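Local atomic coordinates of LRR receptor-like serine/threonine-protein kinase RGI3 (Arabidopsis thaliana, PDB entry 5HZ0), a protein that acts as a cell-surface receptor for RGF peptide hormones, which maintain the root stem cell niche, and pairs with SERK co-receptors once the peptide is bound. Residues A[114-118]-A[119-123]; A[507-510]-A[511-515]; A[268-271]-A[272-276]; A[235-239]-A[240-244]. The protein carries 5 engineered substitutions. All blocks are in the same frame, centred on the assembly; numbering follows the deposited sequence.

Interaction 1. Residues A[114-118]-A[119-123]; sequences LMLFD and NKLSG
In N119, CG stands anti to its own carbonyl carbon (chi1 -84°), and this turns the carboxamide back across the bend toward L116; the same choice at L121 (chi1 -55°) aims one methyl branch at the same residue. The evidence for two separate contacts is atomic. N119 ND2 lies 2.8 Å from L116 O, but the N-H points only roughly at the oxygen (129°), so the hydrogen bond is weak. L121 CD1 touches L116 CB at 3.7 Å, closing the apolar side of the turn. D118, whose positive phi and psi let the chain reverse, puts its carboxylate elsewhere: D118 OD1 bonds to the backbone of the bound peptide, and D118 CG lies at the edge of the F117 ring, in its plane. F117 and D118 belong to the experimentally defined peptide-recognition motif. Replacing N119 by an alanine removes the carboxamide and would probably leave L116 O without this donor and the bend less firmly tied to the preceding repeat. That tie includes weak bonds from N119 ND2 to L92 O and from N95 N to N119 OD1. The segment begins on strand 113-115, which is hydrogen-bonded between the parallel strands 89-91 and 137-139, and leads toward the weakly bonded strand 122-123, parallel to strand 145-147.

Interaction 2. Residues A[507-510]-A[511-515]; sequences GEIP and REIST
The Ile-Pro step of I509 and P510, followed by a 3-10 turn over 511-515, belongs to the G-x-I-P signature of plant-type leucine-rich repeats, here in the predicted LRR 22. P510 sets the turn: its carbonyl oxygen accepts from I513 N (P510 O to I513 N, 3.1 Å) with a nearly straight N-H (163°). The donor nevertheless stands well above the carbonyl plane rather than on a lone pair. One apolar contact and one further carbon-carbon contact accompany this bond. I509 CG2 meets I513 CG2 at 3.9 Å, the two isoleucines being buried, while P510 CB lies 3.7 Å from E512 CG on the more exposed side. I513 places CG1 anti to its backbone N (chi1 -171°), which leaves CG2 between the backbone N and the carbonyl carbon, facing I509. One residue along, R511 O takes both the backbone N and the hydroxyl of S514, with S514 N to R511 O at 2.9 Å. The R511 guanidinium reaches beyond the turn to a salt bridge with E536. Chemically, the turn is therefore divided: backbone bonds in 3-10 spacing satisfy its first carbonyls, methyl groups seal its inner side against the loops carrying F554 and L537, and charge is kept to the outer side, where R511 links to the next turn of the solenoid.

Interaction 3. Residues A[268-271]-A[272-276]; sequences GTIP and RSFGK
One face of the F274 ring is covered by P271: atom P271 CG sits 4.0 Å from the ring centroid, 26° off the normal, which places it over the face in a CH-pi contact. It is displaced toward the rim, so its closest ring carbon is CE1 (P271 CG to F274 CE1, 3.6 Å). I270 CG2 comes up obliquely instead, 4.3 Å from F274 CD2, and adds a looser apolar contact. With CG anti to the carbonyl carbon (chi1 -87°), the phenyl is folded back over the proline, and the two side chains cross obliquely. The backbone holds the pair together: F274 N donates to P271 O across 3.1 Å at 161°, the donor lying above the carbonyl plane. Between them, S273 OG rests 3.6 Å from P271 CB, yet its polar partner is T248 O in the preceding repeat. F274 also packs on I246 of that repeat, and I270 on L285 and I290 of the following one. This G-x-I-P segment, leading into a 3-10 turn at 272-276, is characteristic of plant-type leucine-rich repeats, with a phenylalanine in the core position where many repeats carry a smaller aliphatic residue.

Interaction 4. Residues A[235-239]-A[240-244]; sequences LLLWQ and NNLVG
N240 reaches back to L237 across the bend after strand 234-236, and its side chain can be followed outward. N240 CB lies 3.6 Å from Q239 O, and N240 CG stays near that oxygen (3.5 Å to Q239 O). At the tip the two branches part. N240 ND2 donates to L237 O over 3.2 Å with an almost straight N-H (172°). The acceptor lies in the amide plane of N240, although ND2 itself stands above the carbonyl plane of L237. N240 ND2 also donates to L213 O of the preceding repeat, the strongest polar partner of this side chain, while N240 OD1 receives weak bonds from N216 N and I218 N. On the far limb of the bend, L242 CD1 meets both L237 CB and L237 CD1, each at 3.9 Å, the two leucines crossing at about a right angle. W238 turns from this contact: its ring stacks with Y214 and W238 NE1 bonds to the backbone of the bound peptide. An alanine at N240 would lose the amide, and is likely to leave L237 O and L213 O without their shared donor and the neighbouring bends less firmly joined. ND2 and OD1 of the carboxamide both bond to backbone atoms, as in the asparagine ladder of leucine-rich repeats. Its polar atoms thus find backbone partners in a buried bend, and the leucine pair beside it supplies the hydrophobic half of the closure.

In the fold
Along the chain the order is interaction 1, 4, 3, 2, all within the leucine-rich repeat ectodomain. Interactions 1 and 4 are equivalent bends after parallel strands 113-115 and 234-236, their centres 26 Å apart; both carry residues that touch the bound peptide. Interactions 3 and 2 are the proline-led 3-10 turns of other repeats, each reached before the next strand of the ladder. Interaction 3 lies in the repeat after that of interaction 4, with nearest atoms about 5 Å apart. Interaction 2 is on the opposite side of the chain's centre, 66 Å from interaction 1 between centres. The recurrence of two local designs over such distances reflects a solenoid built from one repeating unit.

Interaction 1. Residues A[114-118]-A[119-123]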
ATOM      1  N   LEU A 114      11.508  28.209 -17.109  1.00 17.23           N
ATOM      2  CA  LEU A 114      10.350  27.878 -17.947  1.00 20.34           C
ATOM      3  C   LEU A 114       9.448  26.878 -17.224  1.00 15.15           C
ATOM      4  O   LEU A 114       9.828  25.721 -17.039  1.00 19.64           O
ATOM      5  CB  LEU A 114      10.809  27.281 -19.284  1.00 17.80           C
ATOM      6  CG  LEU A 114       9.724  26.658 -20.165  1.00 20.02           C
ATOM      7  CD1 LEU A 114       8.776  27.731 -20.655  1.00 22.19           C
ATOM      8  CD2 LEU A 114      10.321  25.871 -21.332  1.00 15.66           C
ATOM      9  N   MET A 115       8.250  27.313 -16.834  1.00 15.85           N
ATOM     10  CA  MET A 115       7.325  26.432 -16.122  1.00 22.09           C
ATOM     11  C   MET A 115       6.067  26.166 -16.948  1.00 22.51           C
ATOM     12  O   MET A 115       5.192  27.024 -17.042  1.00 21.65           O
ATOM     13  CB  MET A 115       6.911  27.082 -14.798  1.00 21.74           C
ATOM     14  CG  MET A 115       8.061  27.701 -14.001  1.00 15.24           C
ATOM     15  SD  MET A 115       9.039  26.446 -13.166  1.00 33.71           S
ATOM     16  CE  MET A 115      10.271  27.448 -12.336  1.00 20.07           C
ATOM     17  N   LEU A 116       5.987  24.979 -17.542  1.00 15.94           N
ATOM     18  CA  LEU A 116       4.783  24.522 -18.258  1.00 18.41           C
ATOM     19  C   LEU A 116       3.945  23.468 -17.530  1.00 19.38           C
ATOM     20  O   LEU A 116       2.929  23.022 -18.047  1.00 16.59           O
ATOM     21  CB  LEU A 116       5.140  24.042 -19.668  1.00 16.59           C
ATOM     22  CG  LEU A 116       6.023  25.055 -20.407  1.00 17.92           C
ATOM     23  CD1 LEU A 116       6.498  24.508 -21.756  1.00 16.94           C
ATOM     24  CD2 LEU A 116       5.312  26.404 -20.563  1.00 18.17           C
ATOM     25  N   PHE A 117       4.369  23.079 -16.332  1.00 17.63           N
ATOM     26  CA  PHE A 117       3.819  21.888 -15.687  1.00 23.54           C
ATOM     27  C   PHE A 117       2.333  21.994 -15.326  1.00 25.80           C
ATOM     28  O   PHE A 117       1.778  23.088 -15.275  1.00 16.31           O
ATOM     29  CB  PHE A 117       4.661  21.477 -14.468  1.00 13.73           C
ATOM     30  CG  PHE A 117       4.592  22.448 -13.309  1.00 16.07           C
ATOM     31  CD1 PHE A 117       3.601  22.335 -12.345  1.00 14.08           C
ATOM     32  CD2 PHE A 117       5.537  23.452 -13.170  1.00 13.94           C
ATOM     33  CE1 PHE A 117       3.543  23.217 -11.276  1.00 14.28           C
ATOM     34  CE2 PHE A 117       5.481  24.335 -12.101  1.00 21.33           C
ATOM     35  CZ  PHE A 117       4.487  24.212 -11.154  1.00 20.24           C
ATOM     36  N   ASP A 118       1.695  20.845 -15.105  1.00 15.09           N
ATOM     37  CA  ASP A 118       0.261  20.788 -14.783  1.00 22.39           C
ATOM     38  C   ASP A 118      -0.636  21.473 -15.829  1.00 27.02           C
ATOM     39  O   ASP A 118      -1.412  22.388 -15.519  1.00 17.71           O
ATOM     40  CB  ASP A 118      -0.029  21.325 -13.375  1.00 22.07           C
ATOM     41  CG  ASP A 118       0.407  20.364 -12.278  1.00 23.63           C
ATOM     42  OD1 ASP A 118       0.392  19.141 -12.507  1.00 24.61           O
ATOM     43  OD2 ASP A 118       0.761  20.832 -11.178  1.00 32.66           O
ATOM     44  N   ASN A 119      -0.508  21.035 -17.075  1.00 23.03           N
ATOM     45  CA  ASN A 119      -1.353  21.549 -18.137  1.00 21.76           C
ATOM     46  C   ASN A 119      -1.969  20.416 -18.940  1.00 20.97           C
ATOM     47  O   ASN A 119      -1.930  19.257 -18.538  1.00 21.63           O
ATOM     48  CB  ASN A 119      -0.576  22.493 -19.050  1.00 21.74           C
ATOM     49  CG  ASN A 119      -0.512  23.891 -18.511  1.00 26.83           C
ATOM     50  OD1 ASN A 119      -1.507  24.417 -18.032  1.00 28.53           O
ATOM     51  ND2 ASN A 119       0.669  24.504 -18.569  1.00 28.62           N
ATOM     52  N   LYS A 120      -2.614  20.777 -20.039  1.00 24.62           N
ATOM     53  CA  LYS A 120      -3.086  19.808 -21.029  1.00 28.55           C
ATOM     54  C   LYS A 120      -2.202  19.641 -22.274  1.00 31.41           C
ATOM     55  O   LYS A 120      -2.675  19.140 -23.291  1.00 29.91           O
ATOM     56  CB  LYS A 120      -4.546  20.047 -21.382  1.00 24.96           C
ATOM     57  CG  LYS A 120      -5.486  19.579 -20.293  1.00 26.18           C
ATOM     58  CD  LYS A 120      -6.860  20.158 -20.527  1.00 34.30           C
ATOM     59  CE  LYS A 120      -7.957  19.148 -20.257  1.00 36.55           C
ATOM     60  NZ  LYS A 120      -9.274  19.720 -20.672  1.00 36.89           N
ATOM     61  N   LEU A 121      -0.978  20.167 -22.232  1.00 32.96           N
ATOM     62  CA  LEU A 121      -0.070  20.166 -23.393  1.00 31.23           C
ATOM     63  C   LEU A 121       0.189  18.789 -24.017  1.00 34.19           C
ATOM     64  O   LEU A 121       0.185  17.766 -23.331  1.00 35.90           O
ATOM     65  CB  LEU A 121       1.281  20.797 -23.029  1.00 23.70           C
ATOM     66  CG  LEU A 121       1.292  22.204 -22.444  1.00 23.49           C
ATOM     67  CD1 LEU A 121       2.729  22.615 -22.105  1.00 20.75           C
ATOM     68  CD2 LEU A 121       0.641  23.205 -23.397  1.00 19.88           C
ATOM     69  N   SER A 122       0.412  18.781 -25.331  1.00 18.30           N
ATOM     70  CA  SER A 122       0.671  17.547 -26.070  1.00 23.89           C
ATOM     71  C   SER A 122       1.855  17.722 -27.017  1.00 24.59           C
ATOM     72  O   SER A 122       2.529  18.753 -26.991  1.00 29.33           O
ATOM     73  CB  SER A 122      -0.581  17.101 -26.843  1.00 18.53           C
ATOM     74  OG  SER A 122      -1.238  18.199 -27.470  1.00 19.73           O
ATOM     75  N   GLY A 123       2.117  16.711 -27.838  1.00 21.88           N
ATOM     76  CA  GLY A 123       3.175  16.792 -28.829  1.00 19.79           C
ATOM     77  C   GLY A 123       4.534  16.392 -28.302  1.00 21.82           C
ATOM     78  O   GLY A 123       4.632  15.727 -27.276  1.00 27.28           O
TER

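Interaction 2. Residues A[507-510]-A[511-515]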
ATOM      1  N   GLY A 507     -24.249 -28.824  23.697  1.00 20.59           N
ATOM      2  CA  GLY A 507     -25.440 -28.152  24.189  1.00 16.15           C
ATOM      3  C   GLY A 507     -26.250 -27.483  23.087  1.00 15.99           C
ATOM      4  O   GLY A 507     -25.981 -27.672  21.899  1.00 15.48           O
ATOM      5  N   GLU A 508     -27.272 -26.732  23.481  1.00 18.42           N
ATOM      6  CA  GLU A 508     -28.070 -25.956  22.545  1.00 20.54           C
ATOM      7  C   GLU A 508     -27.333 -24.704  22.115  1.00 23.73           C
ATOM      8  O   GLU A 508     -26.379 -24.283  22.756  1.00 32.11           O
ATOM      9  CB  GLU A 508     -29.405 -25.551  23.160  1.00 21.88           C
ATOM     10  CG  GLU A 508     -30.618 -26.281  22.626  1.00 32.07           C
ATOM     11  CD  GLU A 508     -30.885 -27.567  23.371  1.00 42.87           C
ATOM     12  OE1 GLU A 508     -29.919 -28.329  23.592  1.00 50.95           O
ATOM     13  OE2 GLU A 508     -32.055 -27.812  23.745  1.00 39.40           O
ATOM     14  N   ILE A 509     -27.773 -24.125  21.006  1.00 27.02           N
ATOM     15  CA  ILE A 509     -27.398 -22.774  20.656  1.00 25.47           C
ATOM     16  C   ILE A 509     -28.230 -21.832  21.520  1.00 31.77           C
ATOM     17  O   ILE A 509     -29.459 -21.820  21.411  1.00 35.59           O
ATOM     18  CB  ILE A 509     -27.669 -22.496  19.175  1.00 16.36           C
ATOM     19  CG1 ILE A 509     -26.755 -23.359  18.302  1.00 12.74           C
ATOM     20  CG2 ILE A 509     -27.459 -21.014  18.863  1.00 15.84           C
ATOM     21  CD1 ILE A 509     -27.154 -23.347  16.846  1.00 17.16           C
ATOM     22  N   PRO A 510     -27.565 -21.054  22.396  1.00 33.32           N
ATOM     23  CA  PRO A 510     -28.260 -20.139  23.309  1.00 32.59           C
ATOM     24  C   PRO A 510     -29.031 -19.099  22.525  1.00 33.61           C
ATOM     25  O   PRO A 510     -28.499 -18.583  21.549  1.00 32.32           O
ATOM     26  CB  PRO A 510     -27.117 -19.465  24.081  1.00 32.64           C
ATOM     27  CG  PRO A 510     -25.912 -19.613  23.211  1.00 32.82           C
ATOM     28  CD  PRO A 510     -26.100 -20.936  22.503  1.00 35.29           C
ATOM     29  N   ARG A 511     -30.257 -18.802  22.944  1.00 34.00           N
ATOM     30  CA  ARG A 511     -31.099 -17.828  22.256  1.00 36.75           C
ATOM     31  C   ARG A 511     -30.493 -16.427  22.282  1.00 36.64           C
ATOM     32  O   ARG A 511     -30.851 -15.567  21.476  1.00 37.38           O
ATOM     33  CB  ARG A 511     -32.496 -17.816  22.879  1.00 42.97           C
ATOM     34  CG  ARG A 511     -33.032 -19.208  23.142  1.00 45.01           C
ATOM     35  CD  ARG A 511     -34.500 -19.209  23.517  1.00 44.97           C
ATOM     36  NE  ARG A 511     -35.002 -20.581  23.563  1.00 51.55           N
ATOM     37  CZ  ARG A 511     -35.360 -21.287  22.491  1.00 50.84           C
ATOM     38  NH1 ARG A 511     -35.282 -20.753  21.278  1.00 48.83           N
ATOM     39  NH2 ARG A 511     -35.797 -22.531  22.635  1.00 49.53           N
ATOM     40  N   GLU A 512     -29.562 -16.214  23.209  1.00 35.51           N
ATOM     41  CA  GLU A 512     -28.860 -14.943  23.363  1.00 33.75           C
ATOM     42  C   GLU A 512     -28.098 -14.542  22.106  1.00 33.06           C
ATOM     43  O   GLU A 512     -27.814 -13.357  21.903  1.00 31.98           O
ATOM     44  CB  GLU A 512     -27.883 -15.060  24.517  1.00 37.24           C
ATOM     45  CG  GLU A 512     -28.202 -16.222  25.419  1.00 44.53           C
ATOM     46  CD  GLU A 512     -29.155 -15.844  26.519  1.00 49.75           C
ATOM     47  OE1 GLU A 512     -29.513 -16.721  27.334  1.00 51.27           O
ATOM     48  OE2 GLU A 512     -29.537 -14.660  26.574  1.00 53.11           O
ATOM     49  N   ILE A 513     -27.780 -15.535  21.268  1.00 26.62           N
ATOM     50  CA  ILE A 513     -27.171 -15.305  19.956  1.00 27.78           C
ATOM     51  C   ILE A 513     -27.978 -14.277  19.156  1.00 32.63           C
ATOM     52  O   ILE A 513     -27.434 -13.569  18.312  1.00 39.75           O
ATOM     53  CB  ILE A 513     -27.024 -16.635  19.131  1.00 31.61           C
ATOM     54  CG1 ILE A 513     -26.199 -16.425  17.854  1.00 12.87           C
ATOM     55  CG2 ILE A 513     -28.384 -17.216  18.772  1.00 24.99           C
ATOM     56  CD1 ILE A 513     -24.691 -16.537  18.045  1.00 12.04           C
ATOM     57  N   SER A 514     -29.271 -14.179  19.448  1.00 32.52           N
ATOM     58  CA  SER A 514     -30.152 -13.223  18.780  1.00 37.67           C
ATOM     59  C   SER A 514     -29.717 -11.761  18.935  1.00 39.55           C
ATOM     60  O   SER A 514     -30.080 -10.920  18.107  1.00 35.13           O
ATOM     61  CB  SER A 514     -31.581 -13.384  19.298  1.00 42.43           C
ATOM     62  OG  SER A 514     -31.602 -13.277  20.711  1.00 42.96           O
ATOM     63  N   THR A 515     -28.961 -11.455  19.993  1.00 44.04           N
ATOM     64  CA  THR A 515     -28.499 -10.077  20.220  1.00 42.63           C
ATOM     65  C   THR A 515     -27.160  -9.719  19.588  1.00 39.21           C
ATOM     66  O   THR A 515     -26.620  -8.649  19.873  1.00 42.63           O
ATOM     67  CB  THR A 515     -28.497  -9.632  21.705  1.00 20.38           C
ATOM     68  OG1 THR A 515     -27.692 -10.522  22.487  1.00 25.06           O
ATOM     69  CG2 THR A 515     -29.910  -9.592  22.240  1.00 18.44           C
TER

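Interaction 3. Residues A[268-271]-A[272-276]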
ATOM      1  N   GLY A 268      22.087 -10.783  -7.983  1.00  2.00           N
ATOM      2  CA  GLY A 268      23.328 -10.594  -7.293  1.00  2.00           C
ATOM      3  C   GLY A 268      23.029 -10.238  -5.850  1.00 13.38           C
ATOM      4  O   GLY A 268      21.935 -10.456  -5.317  1.00 13.06           O
ATOM      5  N   THR A 269      24.015  -9.620  -5.240  1.00  9.29           N
ATOM      6  CA  THR A 269      24.124  -9.575  -3.805  1.00 12.91           C
ATOM      7  C   THR A 269      24.035  -8.123  -3.342  1.00 13.79           C
ATOM      8  O   THR A 269      24.335  -7.216  -4.118  1.00  8.36           O
ATOM      9  CB  THR A 269      25.479 -10.196  -3.469  1.00 12.53           C
ATOM     10  OG1 THR A 269      25.298 -11.380  -2.689  1.00 17.50           O
ATOM     11  CG2 THR A 269      26.372  -9.222  -2.801  1.00  2.00           C
ATOM     12  N   ILE A 270      23.580  -7.886  -2.111  1.00 15.86           N
ATOM     13  CA  ILE A 270      23.665  -6.533  -1.547  1.00  7.19           C
ATOM     14  C   ILE A 270      25.135  -6.212  -1.246  1.00 11.86           C
ATOM     15  O   ILE A 270      25.796  -6.922  -0.476  1.00 13.56           O
ATOM     16  CB  ILE A 270      22.824  -6.365  -0.271  1.00  8.57           C
ATOM     17  CG1 ILE A 270      21.348  -6.684  -0.546  1.00  8.69           C
ATOM     18  CG2 ILE A 270      22.980  -4.943   0.282  1.00  8.64           C
ATOM     19  CD1 ILE A 270      20.492  -6.677   0.702  1.00  8.91           C
ATOM     20  N   PRO A 271      25.669  -5.169  -1.891  1.00 13.71           N
ATOM     21  CA  PRO A 271      27.111  -4.898  -1.794  1.00 14.06           C
ATOM     22  C   PRO A 271      27.616  -4.401  -0.425  1.00 11.91           C
ATOM     23  O   PRO A 271      27.042  -3.508   0.202  1.00 13.84           O
ATOM     24  CB  PRO A 271      27.363  -3.863  -2.908  1.00  2.00           C
ATOM     25  CG  PRO A 271      26.038  -3.313  -3.258  1.00  7.21           C
ATOM     26  CD  PRO A 271      25.011  -4.358  -2.930  1.00 12.30           C
ATOM     27  N   ARG A 272      28.722  -4.998   0.005  1.00 11.88           N
ATOM     28  CA  ARG A 272      29.383  -4.669   1.264  1.00 12.78           C
ATOM     29  C   ARG A 272      29.792  -3.190   1.346  1.00 11.50           C
ATOM     30  O   ARG A 272      29.825  -2.599   2.434  1.00 25.36           O
ATOM     31  CB  ARG A 272      30.595  -5.593   1.455  1.00 12.32           C
ATOM     32  CG  ARG A 272      30.227  -7.080   1.530  1.00 11.95           C
ATOM     33  CD  ARG A 272      31.449  -7.996   1.662  1.00 24.01           C
ATOM     34  NE  ARG A 272      32.237  -8.047   0.433  1.00 39.40           N
ATOM     35  CZ  ARG A 272      33.411  -7.442   0.269  1.00 48.16           C
ATOM     36  NH1 ARG A 272      33.945  -6.746   1.266  1.00 50.09           N
ATOM     37  NH2 ARG A 272      34.058  -7.537  -0.888  1.00 48.13           N
ATOM     38  N   SER A 273      30.067  -2.594   0.186  1.00  3.31           N
ATOM     39  CA  SER A 273      30.511  -1.204   0.072  1.00  2.00           C
ATOM     40  C   SER A 273      29.497  -0.213   0.633  1.00 13.38           C
ATOM     41  O   SER A 273      29.856   0.915   0.986  1.00 15.88           O
ATOM     42  CB  SER A 273      30.793  -0.865  -1.387  1.00 13.98           C
ATOM     43  OG  SER A 273      29.648  -1.112  -2.201  1.00 13.11           O
ATOM     44  N   PHE A 274      28.239  -0.642   0.722  1.00  5.98           N
ATOM     45  CA  PHE A 274      27.169   0.179   1.278  1.00  7.50           C
ATOM     46  C   PHE A 274      27.507   0.578   2.713  1.00  7.59           C
ATOM     47  O   PHE A 274      27.050   1.610   3.225  1.00  7.69           O
ATOM     48  CB  PHE A 274      25.834  -0.583   1.260  1.00 10.99           C
ATOM     49  CG  PHE A 274      25.067  -0.457  -0.031  1.00  6.19           C
ATOM     50  CD1 PHE A 274      25.700  -0.093  -1.208  1.00  9.74           C
ATOM     51  CD2 PHE A 274      23.700  -0.688  -0.060  1.00  7.37           C
ATOM     52  CE1 PHE A 274      24.984   0.022  -2.393  1.00  9.63           C
ATOM     53  CE2 PHE A 274      22.978  -0.578  -1.254  1.00  6.53           C
ATOM     54  CZ  PHE A 274      23.619  -0.215  -2.407  1.00  2.44           C
ATOM     55  N   GLY A 275      28.322  -0.244   3.362  1.00  3.37           N
ATOM     56  CA  GLY A 275      28.753   0.056   4.711  1.00  5.20           C
ATOM     57  C   GLY A 275      29.413   1.416   4.817  1.00  4.59           C
ATOM     58  O   GLY A 275      29.370   2.025   5.864  1.00  2.00           O
ATOM     59  N   LYS A 276      29.998   1.903   3.726  1.00  3.85           N
ATOM     60  CA  LYS A 276      30.678   3.184   3.746  1.00  3.88           C
ATOM     61  C   LYS A 276      29.712   4.362   3.599  1.00 10.75           C
ATOM     62  O   LYS A 276      30.144   5.517   3.604  1.00  7.11           O
ATOM     63  CB  LYS A 276      31.692   3.288   2.607  1.00  2.00           C
ATOM     64  CG  LYS A 276      32.637   2.120   2.406  1.00  9.39           C
ATOM     65  CD  LYS A 276      33.277   2.256   1.015  1.00 18.41           C
ATOM     66  CE  LYS A 276      34.064   1.024   0.612  1.00 30.98           C
ATOM     67  NZ  LYS A 276      35.247   0.817   1.490  1.00 43.28           N
TER

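Interaction 4. Residues A[235-239]-A[240-244]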
ATOM      1  N   LEU A 235      18.294   8.438  -5.022  1.00  2.04           N
ATOM      2  CA  LEU A 235      18.173   7.678  -6.247  1.00 16.60           C
ATOM      3  C   LEU A 235      16.831   6.915  -6.202  1.00  9.84           C
ATOM      4  O   LEU A 235      16.686   5.942  -5.460  1.00  3.66           O
ATOM      5  CB  LEU A 235      19.378   6.735  -6.328  1.00  2.00           C
ATOM      6  CG  LEU A 235      19.754   6.030  -7.626  1.00 18.81           C
ATOM      7  CD1 LEU A 235      20.006   7.021  -8.747  1.00 19.40           C
ATOM      8  CD2 LEU A 235      20.978   5.147  -7.409  1.00 12.31           C
ATOM      9  N   LEU A 236      15.844   7.355  -6.979  1.00  5.74           N
ATOM     10  CA  LEU A 236      14.596   6.585  -7.052  1.00 11.00           C
ATOM     11  C   LEU A 236      14.478   5.976  -8.435  1.00 12.96           C
ATOM     12  O   LEU A 236      14.088   6.645  -9.401  1.00 13.76           O
ATOM     13  CB  LEU A 236      13.372   7.470  -6.768  1.00 12.44           C
ATOM     14  CG  LEU A 236      13.256   8.115  -5.384  1.00 15.40           C
ATOM     15  CD1 LEU A 236      12.106   9.119  -5.329  1.00 16.18           C
ATOM     16  CD2 LEU A 236      13.085   7.059  -4.313  1.00 13.24           C
ATOM     17  N   LEU A 237      14.674   4.676  -8.505  1.00 14.31           N
ATOM     18  CA  LEU A 237      14.607   3.890  -9.717  1.00  8.61           C
ATOM     19  C   LEU A 237      13.514   2.820  -9.661  1.00 11.31           C
ATOM     20  O   LEU A 237      13.470   1.938 -10.449  1.00  2.12           O
ATOM     21  CB  LEU A 237      16.000   3.292  -9.968  1.00  3.23           C
ATOM     22  CG  LEU A 237      17.255   4.125 -10.198  1.00  2.00           C
ATOM     23  CD1 LEU A 237      18.282   3.284 -10.651  1.00  2.45           C
ATOM     24  CD2 LEU A 237      17.082   5.193 -11.180  1.00 13.93           C
ATOM     25  N   TRP A 238      12.652   2.918  -8.687  1.00  6.52           N
ATOM     26  CA  TRP A 238      11.630   1.912  -8.435  1.00 13.82           C
ATOM     27  C   TRP A 238      10.536   1.708  -9.517  1.00 12.03           C
ATOM     28  O   TRP A 238      10.008   2.642 -10.079  1.00 15.51           O
ATOM     29  CB  TRP A 238      10.988   2.013  -7.006  1.00  2.24           C
ATOM     30  CG  TRP A 238      10.189   3.238  -6.709  1.00  7.66           C
ATOM     31  CD1 TRP A 238      10.673   4.411  -6.314  1.00  8.86           C
ATOM     32  CD2 TRP A 238       8.789   3.408  -6.785  1.00  7.78           C
ATOM     33  NE1 TRP A 238       9.706   5.292  -6.133  1.00  8.92           N
ATOM     34  CE2 TRP A 238       8.519   4.701  -6.389  1.00  8.62           C
ATOM     35  CE3 TRP A 238       7.723   2.580  -7.134  1.00  6.72           C
ATOM     36  CZ2 TRP A 238       7.244   5.218  -6.357  1.00  7.21           C
ATOM     37  CZ3 TRP A 238       6.478   3.070  -7.066  1.00  3.50           C
ATOM     38  CH2 TRP A 238       6.232   4.380  -6.686  1.00  5.91           C
ATOM     39  N   GLN A 239      10.155   0.450  -9.678  1.00  6.63           N
ATOM     40  CA  GLN A 239       9.176  -0.004 -10.648  1.00 12.92           C
ATOM     41  C   GLN A 239       9.482   0.188 -12.144  1.00  2.77           C
ATOM     42  O   GLN A 239       8.884   0.918 -12.815  1.00  5.78           O
ATOM     43  CB  GLN A 239       7.832   0.551 -10.274  1.00 13.36           C
ATOM     44  CG  GLN A 239       6.746  -0.027 -10.985  1.00 21.23           C
ATOM     45  CD  GLN A 239       5.436   0.350 -10.462  1.00 22.75           C
ATOM     46  OE1 GLN A 239       5.111   0.088  -9.328  1.00 32.42           O
ATOM     47  NE2 GLN A 239       4.647   0.922 -11.295  1.00 11.49           N
ATOM     48  N   ASN A 240      10.516  -0.497 -12.549  1.00  7.57           N
ATOM     49  CA  ASN A 240      11.100  -0.518 -13.866  1.00  2.47           C
ATOM     50  C   ASN A 240      11.463  -1.955 -14.186  1.00  4.61           C
ATOM     51  O   ASN A 240      11.109  -2.805 -13.484  1.00 10.32           O
ATOM     52  CB  ASN A 240      12.309   0.419 -13.911  1.00  2.43           C
ATOM     53  CG  ASN A 240      11.933   1.829 -14.178  1.00  6.50           C
ATOM     54  OD1 ASN A 240      11.527   2.121 -15.203  1.00  4.11           O
ATOM     55  ND2 ASN A 240      12.077   2.687 -13.242  1.00  2.85           N
ATOM     56  N   ASN A 241      12.123  -2.220 -15.297  1.00 12.11           N
ATOM     57  CA  ASN A 241      12.603  -3.543 -15.700  1.00 18.85           C
ATOM     58  C   ASN A 241      14.063  -3.835 -15.421  1.00 16.44           C
ATOM     59  O   ASN A 241      14.643  -4.711 -16.051  1.00 19.55           O
ATOM     60  CB  ASN A 241      12.174  -3.887 -17.123  1.00  2.00           C
ATOM     61  CG  ASN A 241      10.676  -3.841 -17.276  1.00  5.91           C
ATOM     62  OD1 ASN A 241       9.948  -4.377 -16.446  1.00  2.20           O
ATOM     63  ND2 ASN A 241      10.202  -3.149 -18.297  1.00 14.55           N
ATOM     64  N   LEU A 242      14.681  -3.008 -14.585  1.00 17.70           N
ATOM     65  CA  LEU A 242      16.125  -3.093 -14.332  1.00 13.80           C
ATOM     66  C   LEU A 242      16.627  -4.492 -13.970  1.00  8.31           C
ATOM     67  O   LEU A 242      15.992  -5.247 -13.229  1.00  8.54           O
ATOM     68  CB  LEU A 242      16.563  -2.070 -13.288  1.00 11.85           C
ATOM     69  CG  LEU A 242      16.333  -0.599 -13.658  1.00 11.28           C
ATOM     70  CD1 LEU A 242      16.411   0.288 -12.416  1.00  2.00           C
ATOM     71  CD2 LEU A 242      17.324  -0.140 -14.718  1.00  3.76           C
ATOM     72  N   VAL A 243      17.792  -4.808 -14.513  1.00  4.46           N
ATOM     73  CA  VAL A 243      18.333  -6.161 -14.559  1.00  8.94           C
ATOM     74  C   VAL A 243      19.782  -6.115 -14.055  1.00  6.85           C
ATOM     75  O   VAL A 243      20.337  -5.042 -13.927  1.00  7.82           O
ATOM     76  CB  VAL A 243      18.214  -6.679 -16.021  1.00  4.78           C
ATOM     77  CG1 VAL A 243      19.547  -7.155 -16.595  1.00  2.00           C
ATOM     78  CG2 VAL A 243      17.107  -7.696 -16.114  1.00  2.00           C
ATOM     79  N   GLY A 244      20.379  -7.251 -13.719  1.00  5.11           N
ATOM     80  CA  GLY A 244      21.764  -7.251 -13.295  1.00  8.34           C
ATOM     81  C   GLY A 244      21.977  -6.893 -11.834  1.00 10.87           C
ATOM     82  O   GLY A 244      21.026  -6.716 -11.071  1.00 16.40           O
TER